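Local coordinates for nitronate monooxygenase family protein (Pseudomonas aeruginosa, PDB 4QIT), which uses flavin mononucleotide and molecular oxygen to oxidise and denitrify alkyl nitronates, with the toxin propionate 3-nitronate as its best substrate, at residues E262-P267 against Q330-G335. The protein carries 1 engineered substitution. Residues are numbered along the deposited sequence; the frame is centred on the assembly and turned at random.
Sequences EALKGP and QWAGQG. With FMN (flavin mononucleotide), chain C; NIE (nitroethane), chain D.
The flat amide of Gln330 lies against the methyl of Ala263, which sits over one face of the group, with CB 3.7 Å from Gln330 OE1 and 3.9 Å from its CD. Alanine suits this place because its small methyl lets the helix come close to the amide. Gln330 brings the group there on an extended chain, its CG anti to the carbonyl carbon (chi1 -66°), and Arg268 NH2 donates a hydrogen bond to the buried OE1.

The neighbouring Trp331 turns to the active site. Nitroethane O5 stands over one indole face, above NE1, so the in-plane N-H points elsewhere, while the flavin methyl C7M meets the ring edge in its plane and comes within 3.3 Å of Trp331 CB. A broad, rigid indole can thus border both the nitro group and the dimethylbenzene end of the flavin.

At the next residue of the helix, Leu264 CD1 meets Ala332 CB at 4.2 Å, an apolar contact of two buried side chains. Leu264 holds CG anti to its N (chi1 -179°), which carries the branched end across to the loop. Gly333, lacking a side chain, lets its CA approach FMN O2P to 3.7 Å, and its N is hydrogen-bonded to Thr246 OG1, which also binds the cofactor.

The contact therefore joins the end of helix 258-265 to the loop between helices 307-320 and 344-355 that lines the flavin pocket of this TIM barrel. The hydroxyl of Tyr260, in that helix, is hydrogen-bonded to Trp331 O, and Ala332 is tied by backbone hydrogen bonding to Arg284 of strand 283-285.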
loop_
_atom_site.group_PDB
_atom_site.type_symbol
_atom_site.label_atom_id
_atom_site.label_comp_id
_atom_site.label_asym_id
_atom_site.label_seq_id
_atom_site.Cartn_x
_atom_site.Cartn_y
_atom_site.Cartn_z
ATOM N N GLU A 262 4.005 12.721 21.778
ATOM C CA GLU A 262 5.432 12.967 21.537
ATOM C C GLU A 262 5.981 12.068 20.419
ATOM O O GLU A 262 6.714 12.534 19.543
ATOM C CB GLU A 262 6.233 12.752 22.823
ATOM C CG GLU A 262 7.729 12.678 22.633
ATOM C CD GLU A 262 8.472 12.420 23.933
ATOM O OE1 GLU A 262 8.170 11.411 24.614
ATOM O OE2 GLU A 262 9.361 13.230 24.273
ATOM N N ALA A 263 5.621 10.786 20.462
ATOM C CA ALA A 263 6.038 9.814 19.453
ATOM C C ALA A 263 5.580 10.234 18.058
ATOM O O ALA A 263 6.362 10.213 17.099
ATOM C CB ALA A 263 5.473 8.444 19.788
ATOM N N LEU A 264 4.313 10.617 17.950
ATOM C CA LEU A 264 3.724 10.939 16.657
ATOM C C LEU A 264 4.227 12.288 16.124
ATOM O O LEU A 264 4.309 12.487 14.910
ATOM C CB LEU A 264 2.192 10.880 16.741
ATOM C CG LEU A 264 1.384 11.171 15.476
ATOM C CD1 LEU A 264 1.820 10.241 14.335
ATOM C CD2 LEU A 264 -0.089 10.999 15.789
ATOM N N LYS A 265 4.580 13.205 17.023
ATOM C CA LYS A 265 5.128 14.495 16.602
ATOM C C LYS A 265 6.599 14.445 16.174
ATOM O O LYS A 265 7.042 15.291 15.395
ATOM C CB LYS A 265 4.926 15.560 17.689
ATOM C CG LYS A 265 3.504 16.084 17.745
ATOM C CD LYS A 265 3.379 17.305 18.638
ATOM C CE LYS A 265 3.324 16.921 20.105
ATOM N NZ LYS A 265 2.940 18.091 20.957
ATOM N N GLY A 266 7.345 13.455 16.659
ATOM C CA GLY A 266 8.786 13.421 16.458
ATOM C C GLY A 266 9.247 12.549 15.311
ATOM O O GLY A 266 8.451 12.192 14.434
ATOM N N PRO A 267 10.539 12.191 15.310
ATOM C CA PRO A 267 11.128 11.491 14.163
ATOM C C PRO A 267 10.597 10.070 13.949
ATOM O O PRO A 267 10.719 9.541 12.851
ATOM C CB PRO A 267 12.628 11.469 14.487
ATOM C CG PRO A 267 12.709 11.652 15.973
ATOM C CD PRO A 267 11.527 12.484 16.366
ATOM N N GLN A 330 0.965 2.586 19.748
ATOM C CA GLN A 330 0.968 3.926 19.178
ATOM C C GLN A 330 0.627 3.811 17.707
ATOM O O GLN A 330 1.489 3.896 16.832
ATOM C CB GLN A 330 2.324 4.602 19.435
ATOM C CG GLN A 330 2.535 4.852 20.946
ATOM C CD GLN A 330 3.965 5.172 21.329
ATOM O OE1 GLN A 330 4.906 4.887 20.593
ATOM N NE2 GLN A 330 4.136 5.762 22.513
ATOM N N TRP A 331 -0.653 3.581 17.444
ATOM C CA TRP A 331 -1.104 3.348 16.079
ATOM C C TRP A 331 -0.993 4.613 15.214
ATOM O O TRP A 331 -1.226 5.728 15.672
ATOM C CB TRP A 331 -2.540 2.840 16.079
ATOM C CG TRP A 331 -2.804 1.667 16.995
ATOM C CD1 TRP A 331 -3.702 1.621 18.022
ATOM C CD2 TRP A 331 -2.159 0.387 16.963
ATOM N NE1 TRP A 331 -3.663 0.381 18.627
ATOM C CE2 TRP A 331 -2.732 -0.385 18.001
ATOM C CE3 TRP A 331 -1.161 -0.172 16.169
ATOM C CZ2 TRP A 331 -2.327 -1.704 18.245
ATOM C CZ3 TRP A 331 -0.759 -1.482 16.427
ATOM C CH2 TRP A 331 -1.348 -2.228 17.450
ATOM N N ALA A 332 -0.639 4.422 13.947
ATOM C CA ALA A 332 -0.466 5.523 13.016
ATOM C C ALA A 332 -0.447 4.985 11.594
ATOM O O ALA A 332 0.104 3.914 11.347
ATOM C CB ALA A 332 0.830 6.281 13.318
ATOM N N GLY A 333 -1.053 5.740 10.677
ATOM C CA GLY A 333 -1.065 5.409 9.259
ATOM C C GLY A 333 0.175 5.910 8.538
ATOM O O GLY A 333 1.021 6.607 9.123
ATOM N N GLN A 334 0.269 5.595 7.253
ATOM C CA GLN A 334 1.476 5.905 6.493
ATOM C C GLN A 334 1.602 7.393 6.160
ATOM O O GLN A 334 2.634 7.820 5.649
ATOM C CB GLN A 334 1.569 5.029 5.239
ATOM C CG GLN A 334 1.837 3.559 5.557
ATOM C CD GLN A 334 1.969 2.709 4.309
ATOM O OE1 GLN A 334 1.367 3.004 3.280
ATOM N NE2 GLN A 334 2.789 1.657 4.387
ATOM N N GLY A 335 0.580 8.183 6.472
ATOM C CA GLY A 335 0.683 9.633 6.367
ATOM C C GLY A 335 1.077 10.307 7.670
ATOM O O GLY A 335 0.936 11.531 7.790
HETATM N N1 FMN C . -10.959 1.111 13.202
HETATM C C2 FMN C . -12.013 0.464 13.833
HETATM O O2 FMN C . -12.884 -0.059 13.150
HETATM N N3 FMN C . -12.116 0.424 15.206
HETATM C C4 FMN C . -11.127 1.016 15.962
HETATM O O4 FMN C . -11.167 0.995 17.189
HETATM C C4A FMN C . -10.069 1.651 15.338
HETATM N N5 FMN C . -9.102 2.226 16.121
HETATM C C5A FMN C . -8.043 2.886 15.547
HETATM C C6 FMN C . -7.097 3.465 16.381
HETATM C C7 FMN C . -6.022 4.150 15.854
HETATM C C7M FMN C . -5.054 4.768 16.823
HETATM C C8 FMN C . -5.872 4.239 14.470
HETATM C C8M FMN C . -4.695 4.965 13.883
HETATM C C9 FMN C . -6.825 3.648 13.632
HETATM C C9A FMN C . -7.926 2.968 14.166
HETATM N N10 FMN C . -8.899 2.375 13.359
HETATM C C10 FMN C . -9.969 1.709 13.953
HETATM C "C1'" FMN C . -8.775 2.423 11.857
HETATM C "C2'" FMN C . -9.526 3.586 11.230
HETATM O "O2'" FMN C . -10.902 3.304 11.228
HETATM C "C3'" FMN C . -9.093 3.802 9.787
HETATM O "O3'" FMN C . -9.042 2.593 9.060
HETATM C "C4'" FMN C . -7.698 4.386 9.809
HETATM O "O4'" FMN C . -7.569 5.264 10.912
HETATM C "C5'" FMN C . -7.483 5.177 8.530
HETATM O "O5'" FMN C . -6.100 5.335 8.441
HETATM P P FMN C . -5.395 6.719 8.782
HETATM O O1P FMN C . -6.391 7.840 8.642
HETATM O O2P FMN C . -4.223 6.841 7.856
HETATM O O3P FMN C . -4.969 6.595 10.207
HETATM N N3 NIE D . -6.877 -0.389 16.534
HETATM C C1 NIE D . -8.518 -2.102 16.596
HETATM C C2 NIE D . -7.849 -0.992 17.375
HETATM O O4 NIE D . -7.181 -0.111 15.377
HETATM O O5 NIE D . -5.559 -0.501 16.872
#